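PDB 4ZL8: Thiol:disulfide interchange protein DsbA from Pseudomonas aeruginosa, which probably introduces disulfide bonds into other periplasmic proteins by passing on its own redox-active disulfide, as a thioredoxin-fold oxidoreductase of the DsbA subfamily. Local coordinates for residues Y41-T46 with P154-N159; A56-V61 with K185-A190; F95-I98 with K104-T107. The protein carries 1 engineered substitution. All blocks are in the same frame, centred on the assembly; numbering follows the deposited sequence.

Contact 1: residues Y41-T46 with P154-N159; sequences YAFEPT and PTMVVN
Phe43 reaches from the first helix of the thioredoxin fold, 38-52, to the start of strand 155-158, where Pro154 and Met156 receive its ring. Pro154 follows a cis peptide bond, the cis-proline of thioredoxin-like proteins, and it touches Cys37, one half of the predicted redox-active pair Cys37 and Cys40. The helix is the one that begins with this CxxC sequence, so the contact ties the body of the active-site helix to the cis-proline end of the central sheet.

The better-packed part is all apolar and buried. With CG anti to the backbone N (chi1 -169°), the Phe43 side chain leaves the helix toward the strand. Phe43 CD2 stands 4.4 Å from Pro154 CB, which approaches the ring obliquely. At the next ring carbon, CE2, Met156 brings its sulfur in near the ring plane, at the edge. The methionine chain is folded, all three of its torsions near -60°, and this swings the sulfur toward the helix although the CB does not point there. Glu31 of strand 27-33 and Thr175 of helix 172-188 also touch Phe43, closing in around the aromatic group.

The looser side is the outer helix surface, where Ala42 and Pro45 are exposed and lie away from the strand. Even where the side chains meet, the contact is light, only 104 Å² being buried between the segments, and it rests on van der Waals contact: Phe43 CE2 lies 4.3 Å from Met156 SD.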
loop_
_atom_site.group_PDB
_atom_site.type_symbol
_atom_site.label_atom_id
_atom_site.label_comp_id
_atom_site.label_asym_id
_atom_site.label_seq_id
_atom_site.Cartn_x
_atom_site.Cartn_y
_atom_site.Cartn_z
ATOM N N TYR A 41 -8.753 -0.433 -6.741
ATOM C CA TYR A 41 -9.764 0.620 -6.729
ATOM C C TYR A 41 -11.059 0.119 -6.096
ATOM O O TYR A 41 -11.638 0.790 -5.237
ATOM C CB TYR A 41 -9.999 1.138 -8.160
ATOM C CG TYR A 41 -11.046 2.220 -8.298
ATOM C CD1 TYR A 41 -10.890 3.448 -7.705
ATOM C CD2 TYR A 41 -12.173 2.014 -9.063
ATOM C CE1 TYR A 41 -11.837 4.438 -7.839
ATOM C CE2 TYR A 41 -13.129 2.993 -9.206
ATOM C CZ TYR A 41 -12.947 4.205 -8.598
ATOM O OH TYR A 41 -13.898 5.194 -8.717
ATOM N N ALA A 42 -11.497 -1.070 -6.501
ATOM C CA ALA A 42 -12.768 -1.586 -6.020
ATOM C C ALA A 42 -12.739 -1.941 -4.529
ATOM O O ALA A 42 -13.787 -1.965 -3.888
ATOM C CB ALA A 42 -13.171 -2.789 -6.828
ATOM N N PHE A 43 -11.557 -2.238 -3.996
ATOM C CA PHE A 43 -11.379 -2.557 -2.576
ATOM C C PHE A 43 -11.364 -1.324 -1.695
ATOM O O PHE A 43 -11.635 -1.419 -0.488
ATOM C CB PHE A 43 -10.065 -3.324 -2.429
ATOM C CG PHE A 43 -9.825 -3.983 -1.082
ATOM C CD1 PHE A 43 -10.839 -4.594 -0.365
ATOM C CD2 PHE A 43 -8.528 -4.066 -0.609
ATOM C CE1 PHE A 43 -10.561 -5.232 0.854
ATOM C CE2 PHE A 43 -8.248 -4.704 0.592
ATOM C CZ PHE A 43 -9.268 -5.296 1.317
ATOM N N GLU A 44 -11.066 -0.156 -2.260
ATOM C CA GLU A 44 -10.938 1.060 -1.454
ATOM C C GLU A 44 -12.119 1.351 -0.525
ATOM O O GLU A 44 -11.898 1.695 0.640
ATOM C CB GLU A 44 -10.643 2.269 -2.341
ATOM C CG GLU A 44 -9.235 2.250 -2.897
ATOM C CD GLU A 44 -8.194 2.601 -1.862
ATOM O OE1 GLU A 44 -8.135 3.781 -1.488
ATOM O OE2 GLU A 44 -7.467 1.700 -1.398
ATOM N N PRO A 45 -13.359 1.241 -1.005
ATOM C CA PRO A 45 -14.468 1.565 -0.088
ATOM C C PRO A 45 -14.567 0.620 1.115
ATOM O O PRO A 45 -15.228 0.944 2.114
ATOM C CB PRO A 45 -15.719 1.459 -0.970
ATOM C CG PRO A 45 -15.213 1.509 -2.369
ATOM C CD PRO A 45 -13.818 1.000 -2.383
ATOM N N THR A 46 -13.892 -0.516 1.038
ATOM C CA THR A 46 -13.867 -1.467 2.151
ATOM C C THR A 46 -12.678 -1.188 3.075
ATOM O O THR A 46 -12.843 -1.055 4.293
ATOM C CB THR A 46 -13.818 -2.908 1.619
ATOM O OG1 THR A 46 -15.004 -3.164 0.845
ATOM C CG2 THR A 46 -13.767 -3.913 2.758
ATOM N N PRO A 154 -4.452 -6.498 -5.156
ATOM C CA PRO A 154 -4.030 -6.120 -3.800
ATOM C C PRO A 154 -3.669 -7.346 -2.972
ATOM O O PRO A 154 -4.316 -8.384 -3.073
ATOM C CB PRO A 154 -5.257 -5.404 -3.248
ATOM C CG PRO A 154 -6.418 -6.005 -4.002
ATOM C CD PRO A 154 -5.906 -6.359 -5.363
ATOM N N THR A 155 -2.636 -7.200 -2.136
ATOM C CA THR A 155 -2.207 -8.250 -1.216
ATOM C C THR A 155 -1.911 -7.611 0.116
ATOM O O THR A 155 -1.355 -6.515 0.190
ATOM C CB THR A 155 -0.957 -8.964 -1.729
ATOM O OG1 THR A 155 -1.266 -9.637 -2.955
ATOM C CG2 THR A 155 -0.424 -9.996 -0.734
ATOM N N MET A 156 -2.323 -8.300 1.169
ATOM C CA MET A 156 -2.111 -7.831 2.532
ATOM C C MET A 156 -0.975 -8.617 3.181
ATOM O O MET A 156 -0.824 -9.823 2.959
ATOM C CB MET A 156 -3.357 -8.089 3.372
ATOM C CG MET A 156 -4.640 -7.506 2.827
ATOM S SD MET A 156 -4.595 -5.714 2.618
ATOM C CE MET A 156 -4.234 -5.156 4.253
ATOM N N VAL A 157 -0.186 -7.916 3.998
ATOM C CA VAL A 157 0.799 -8.562 4.862
ATOM C C VAL A 157 0.669 -7.981 6.259
ATOM O O VAL A 157 0.730 -6.764 6.449
ATOM C CB VAL A 157 2.270 -8.418 4.362
ATOM C CG1 VAL A 157 3.220 -9.143 5.309
ATOM C CG2 VAL A 157 2.419 -8.939 2.943
ATOM N N VAL A 158 0.464 -8.864 7.231
ATOM C CA VAL A 158 0.379 -8.460 8.628
ATOM C C VAL A 158 1.644 -8.810 9.387
ATOM O O VAL A 158 2.115 -9.968 9.359
ATOM C CB VAL A 158 -0.859 -9.058 9.315
ATOM C CG1 VAL A 158 -0.846 -8.829 10.811
ATOM C CG2 VAL A 158 -2.116 -8.434 8.729
ATOM N N ASN A 159 2.176 -7.775 10.040
ATOM C CA ASN A 159 3.355 -7.815 10.902
ATOM C C ASN A 159 4.573 -8.504 10.298
ATOM O O ASN A 159 5.378 -9.116 10.993
ATOM C CB ASN A 159 3.031 -8.404 12.279
ATOM C CG ASN A 159 3.624 -7.596 13.394
ATOM O OD1 ASN A 159 3.912 -6.410 13.228
ATOM N ND2 ASN A 159 3.832 -8.240 14.539
#

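Contact 2: residues A56-V61 with K185-A190; sequences ADVHFV and KERAAA
Arg187, near the C-terminal end of helix 172-188, closes a bidentate salt bridge with Asp57, which sits just ahead of strand 58-64. Its CB points toward that segment, and CG lies anti to the backbone N (chi1 -172°), carrying the chain out toward the carboxylate. CG already comes within 3.9 Å of Asp57 OD2, and CD within 3.7 Å of the same oxygen. A bend at chi3 then turns the guanidinium edge to Asp57. NE donates to Asp57 OD2 over 2.7 Å, nearly straight at 165°, and uses the syn lone pair of that oxygen. At the tip, NH2 donates to Asp57 OD1 over 2.9 Å, again from the syn side but somewhat out of the carboxylate plane.

The two flat groups are nearly coplanar, 26° apart, so the side-on grip gives each oxygen its own N-H and should restrict rotation of both groups. NH2 also has an apolar neighbour, Val58 CG2, which approaches obliquely at 3.8 Å. The remaining nitrogen, NH1, forms a salt bridge with Glu184 of the same helix, so two acids share the arginine's charge.

Only partly buried, the bridge joins the last helix to an outermost strand of the sheet: Arg187 also rests on Pro55 and on Ile27 of strand 27-33, which runs parallel to strand 58-64 and pairs with it through backbone bonds of His59 and Val61, Asp57 adding one to Ile27 just ahead of the strand.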
loop_
_atom_site.group_PDB
_atom_site.type_symbol
_atom_site.label_atom_id
_atom_site.label_comp_id
_atom_site.label_asym_id
_atom_site.label_seq_id
_atom_site.Cartn_x
_atom_site.Cartn_y
_atom_site.Cartn_z
ATOM N N ALA A 56 -4.320 2.090 18.478
ATOM C CA ALA A 56 -3.098 2.878 18.580
ATOM C C ALA A 56 -1.839 2.040 18.419
ATOM O O ALA A 56 -0.779 2.601 18.149
ATOM C CB ALA A 56 -3.052 3.626 19.878
ATOM N N ASP A 57 -1.927 0.717 18.557
ATOM C CA ASP A 57 -0.750 -0.130 18.416
ATOM C C ASP A 57 -0.639 -0.767 17.046
ATOM O O ASP A 57 0.193 -1.641 16.852
ATOM C CB ASP A 57 -0.697 -1.217 19.504
ATOM C CG ASP A 57 -1.885 -2.181 19.461
ATOM O OD1 ASP A 57 -2.916 -1.842 18.855
ATOM O OD2 ASP A 57 -1.790 -3.262 20.093
ATOM N N VAL A 58 -1.464 -0.326 16.093
ATOM C CA VAL A 58 -1.409 -0.844 14.734
ATOM C C VAL A 58 -0.922 0.275 13.810
ATOM O O VAL A 58 -1.317 1.418 13.947
ATOM C CB VAL A 58 -2.794 -1.329 14.299
ATOM C CG1 VAL A 58 -2.791 -1.743 12.840
ATOM C CG2 VAL A 58 -3.244 -2.478 15.192
ATOM N N HIS A 59 -0.057 -0.084 12.868
ATOM C CA HIS A 59 0.429 0.851 11.848
ATOM C C HIS A 59 0.061 0.339 10.459
ATOM O O HIS A 59 0.628 -0.639 9.978
ATOM C CB HIS A 59 1.944 0.979 11.980
ATOM C CG HIS A 59 2.604 1.779 10.909
ATOM N ND1 HIS A 59 2.214 3.058 10.571
ATOM C CD2 HIS A 59 3.676 1.496 10.140
ATOM C CE1 HIS A 59 2.997 3.511 9.605
ATOM N NE2 HIS A 59 3.901 2.587 9.338
ATOM N N PHE A 60 -0.919 0.991 9.850
ATOM C CA PHE A 60 -1.364 0.654 8.510
ATOM C C PHE A 60 -0.572 1.463 7.505
ATOM O O PHE A 60 -0.431 2.682 7.635
ATOM C CB PHE A 60 -2.850 0.963 8.342
ATOM C CG PHE A 60 -3.339 0.764 6.941
ATOM C CD1 PHE A 60 -3.604 -0.493 6.462
ATOM C CD2 PHE A 60 -3.501 1.847 6.108
ATOM C CE1 PHE A 60 -4.034 -0.666 5.151
ATOM C CE2 PHE A 60 -3.921 1.682 4.811
ATOM C CZ PHE A 60 -4.176 0.440 4.339
ATOM N N VAL A 61 -0.091 0.783 6.472
ATOM C CA VAL A 61 0.578 1.480 5.396
ATOM C C VAL A 61 0.287 0.817 4.075
ATOM O O VAL A 61 0.059 -0.377 3.983
ATOM C CB VAL A 61 2.067 1.548 5.613
ATOM C CG1 VAL A 61 2.642 0.166 5.619
ATOM C CG2 VAL A 61 2.733 2.437 4.566
ATOM N N LYS A 185 -3.706 -11.934 17.027
ATOM C CA LYS A 185 -2.704 -12.978 17.220
ATOM C C LYS A 185 -1.378 -12.328 17.632
ATOM O O LYS A 185 -0.713 -12.771 18.583
ATOM C CB LYS A 185 -2.558 -13.783 15.926
ATOM C CG LYS A 185 -1.552 -14.916 16.006
ATOM C CD LYS A 185 -1.555 -15.731 14.716
ATOM C CE LYS A 185 -0.522 -16.861 14.702
ATOM N NZ LYS A 185 -0.880 -17.999 15.588
ATOM N N GLU A 186 -1.010 -11.274 16.914
ATOM C CA GLU A 186 0.252 -10.623 17.172
ATOM C C GLU A 186 0.205 -9.826 18.482
ATOM O O GLU A 186 1.209 -9.749 19.190
ATOM C CB GLU A 186 0.627 -9.736 15.992
ATOM C CG GLU A 186 0.987 -10.501 14.738
ATOM C CD GLU A 186 2.144 -11.413 14.981
ATOM O OE1 GLU A 186 1.940 -12.626 15.133
ATOM O OE2 GLU A 186 3.268 -10.895 15.085
ATOM N N ARG A 187 -0.946 -9.245 18.819
ATOM C CA ARG A 187 -1.076 -8.527 20.087
ATOM C C ARG A 187 -0.913 -9.464 21.277
ATOM O O ARG A 187 -0.372 -9.076 22.314
ATOM C CB ARG A 187 -2.417 -7.784 20.161
ATOM C CG ARG A 187 -2.537 -6.864 21.353
ATOM C CD ARG A 187 -3.820 -6.052 21.339
ATOM N NE ARG A 187 -3.838 -5.067 20.254
ATOM C CZ ARG A 187 -4.658 -5.073 19.204
ATOM N NH1 ARG A 187 -5.587 -6.021 19.035
ATOM N NH2 ARG A 187 -4.563 -4.110 18.311
ATOM N N ALA A 188 -1.394 -10.690 21.147
ATOM C CA ALA A 188 -1.308 -11.673 22.211
ATOM C C ALA A 188 0.095 -12.267 22.366
ATOM O O ALA A 188 0.394 -12.880 23.391
ATOM C CB ALA A 188 -2.313 -12.780 21.957
ATOM N N ALA A 189 0.943 -12.094 21.357
ATOM C CA ALA A 189 2.247 -12.754 21.351
ATOM C C ALA A 189 3.242 -12.145 22.331
ATOM O O ALA A 189 3.260 -10.930 22.576
ATOM C CB ALA A 189 2.831 -12.729 19.951
ATOM N N ALA A 190 4.127 -13.003 22.831
ATOM C CA ALA A 190 5.256 -12.575 23.652
ATOM C C ALA A 190 6.234 -11.721 22.865
ATOM O O ALA A 190 6.430 -11.934 21.667
ATOM C CB ALA A 190 5.974 -13.787 24.212
#

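Contact 3: residues F95-I98 with K104-T107; sequences FEAI and KLAT
Leu105 lays its CD1 methyl against Ile98 and Ala97, on the last turns of helix 87-99. This is a helix-loop-helix connection in the helical part inserted into the thioredoxin fold of DsbA proteins: the chain leaves helix 87-99, turns back, and enters helix 108-116. Ile98 provides the closer support. Its CG1 lies beside the backbone N (chi1 -71°) and itself touches the leucine methyl, and Ile98 CD1 follows at 4.1 Å from Leu105 CD1. The two side chains cross obliquely, while Ala97 presents its single methyl from the preceding helix position.

Leu105 has an unusual positive phi (45°), in the left-handed helical region, and its CB points into the contact whereas that of Lys104 points away. The leucine is buried: Met77 and His74 of helix 70-84 and Phe114 of helix 108-116 also touch it, so it plugs the corner where three helices meet. Beyond it, Thr107 N-caps helix 108-116 through a hydrogen bond from Glu110 N to its OG1. Across the apolar contact, the nearest pair of atoms is Ile98 CG1 and Leu105 CD1, at 3.9 Å.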
loop_
_atom_site.group_PDB
_atom_site.type_symbol
_atom_site.label_atom_id
_atom_site.label_comp_id
_atom_site.label_asym_id
_atom_site.label_seq_id
_atom_site.Cartn_x
_atom_site.Cartn_y
_atom_site.Cartn_z
ATOM N N PHE A 95 -6.872 7.917 -7.308
ATOM C CA PHE A 95 -7.648 6.770 -7.752
ATOM C C PHE A 95 -8.768 7.199 -8.701
ATOM O O PHE A 95 -9.018 6.527 -9.720
ATOM C CB PHE A 95 -8.237 6.004 -6.562
ATOM C CG PHE A 95 -7.410 4.825 -6.108
ATOM C CD1 PHE A 95 -7.242 3.721 -6.930
ATOM C CD2 PHE A 95 -6.828 4.801 -4.847
ATOM C CE1 PHE A 95 -6.512 2.632 -6.527
ATOM C CE2 PHE A 95 -6.092 3.703 -4.444
ATOM C CZ PHE A 95 -5.941 2.624 -5.269
ATOM N N GLU A 96 -9.480 8.275 -8.378
ATOM C CA GLU A 96 -10.609 8.685 -9.196
ATOM C C GLU A 96 -10.119 9.195 -10.564
ATOM O O GLU A 96 -10.753 8.930 -11.596
ATOM C CB GLU A 96 -11.459 9.740 -8.472
ATOM C CG GLU A 96 -12.905 9.798 -8.944
ATOM C CD GLU A 96 -13.783 8.628 -8.451
ATOM O OE1 GLU A 96 -13.283 7.658 -7.811
ATOM O OE2 GLU A 96 -15.001 8.679 -8.715
ATOM N N ALA A 97 -8.997 9.905 -10.573
ATOM C CA ALA A 97 -8.453 10.423 -11.840
ATOM C C ALA A 97 -8.154 9.272 -12.811
ATOM O O ALA A 97 -8.477 9.326 -13.991
ATOM C CB ALA A 97 -7.199 11.222 -11.586
ATOM N N ILE A 98 -7.536 8.234 -12.281
ATOM C CA ILE A 98 -7.095 7.113 -13.104
ATOM C C ILE A 98 -8.261 6.250 -13.548
ATOM O O ILE A 98 -8.330 5.862 -14.700
ATOM C CB ILE A 98 -6.055 6.298 -12.349
ATOM C CG1 ILE A 98 -4.755 7.095 -12.257
ATOM C CG2 ILE A 98 -5.804 4.942 -13.020
ATOM C CD1 ILE A 98 -3.717 6.545 -11.277
ATOM N N LYS A 104 -4.023 9.228 -17.364
ATOM C CA LYS A 104 -2.982 8.211 -17.299
ATOM C C LYS A 104 -1.950 8.444 -16.212
ATOM O O LYS A 104 -1.403 7.488 -15.661
ATOM C CB LYS A 104 -2.283 8.100 -18.652
ATOM C CG LYS A 104 -3.220 7.832 -19.813
ATOM C CD LYS A 104 -4.027 6.545 -19.649
ATOM C CE LYS A 104 -4.889 6.264 -20.881
ATOM N NZ LYS A 104 -5.651 4.990 -20.751
ATOM N N LEU A 105 -1.698 9.711 -15.891
ATOM C CA LEU A 105 -0.695 10.098 -14.899
ATOM C C LEU A 105 0.606 9.322 -15.107
ATOM O O LEU A 105 1.132 8.713 -14.187
ATOM C CB LEU A 105 -1.232 9.920 -13.468
ATOM C CG LEU A 105 -2.534 10.687 -13.177
ATOM C CD1 LEU A 105 -2.930 10.508 -11.731
ATOM C CD2 LEU A 105 -2.437 12.182 -13.512
ATOM N N ALA A 106 1.121 9.410 -16.334
ATOM C CA ALA A 106 2.149 8.478 -16.817
ATOM C C ALA A 106 3.540 9.075 -16.874
ATOM O O ALA A 106 4.510 8.354 -17.106
ATOM C CB ALA A 106 1.768 7.924 -18.178
ATOM N N THR A 107 3.638 10.387 -16.669
ATOM C CA THR A 107 4.927 11.066 -16.600
ATOM C C THR A 107 4.864 12.052 -15.462
ATOM O O THR A 107 3.778 12.461 -15.070
ATOM C CB THR A 107 5.224 11.869 -17.862
ATOM O OG1 THR A 107 4.261 12.926 -18.007
ATOM C CG2 THR A 107 5.194 10.992 -19.107
#

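How the contacts relate
Contact 1 lies between the other two and nearest the redox site; a bound MES molecule, probably from the crystallisation liquor, is about 4 Å from the Pro154 side chain. Its centre is about 17 Å from that of contact 2, but the pair meet where Asn159 ND2 and Glu186 OE2 are 2.8 Å apart, a probable hydrogen bond. Toward contact 3, about 19 Å away between centres, Tyr41 OH reaches Glu96 OE1 at 2.7 Å, and Phe95 packs on Tyr41 and Glu44. Contacts 2 and 3 do not touch: they lie on opposite sides of the chain centre, their centres about 33 Å apart, one at the edge of the sheet, the other in the helical part.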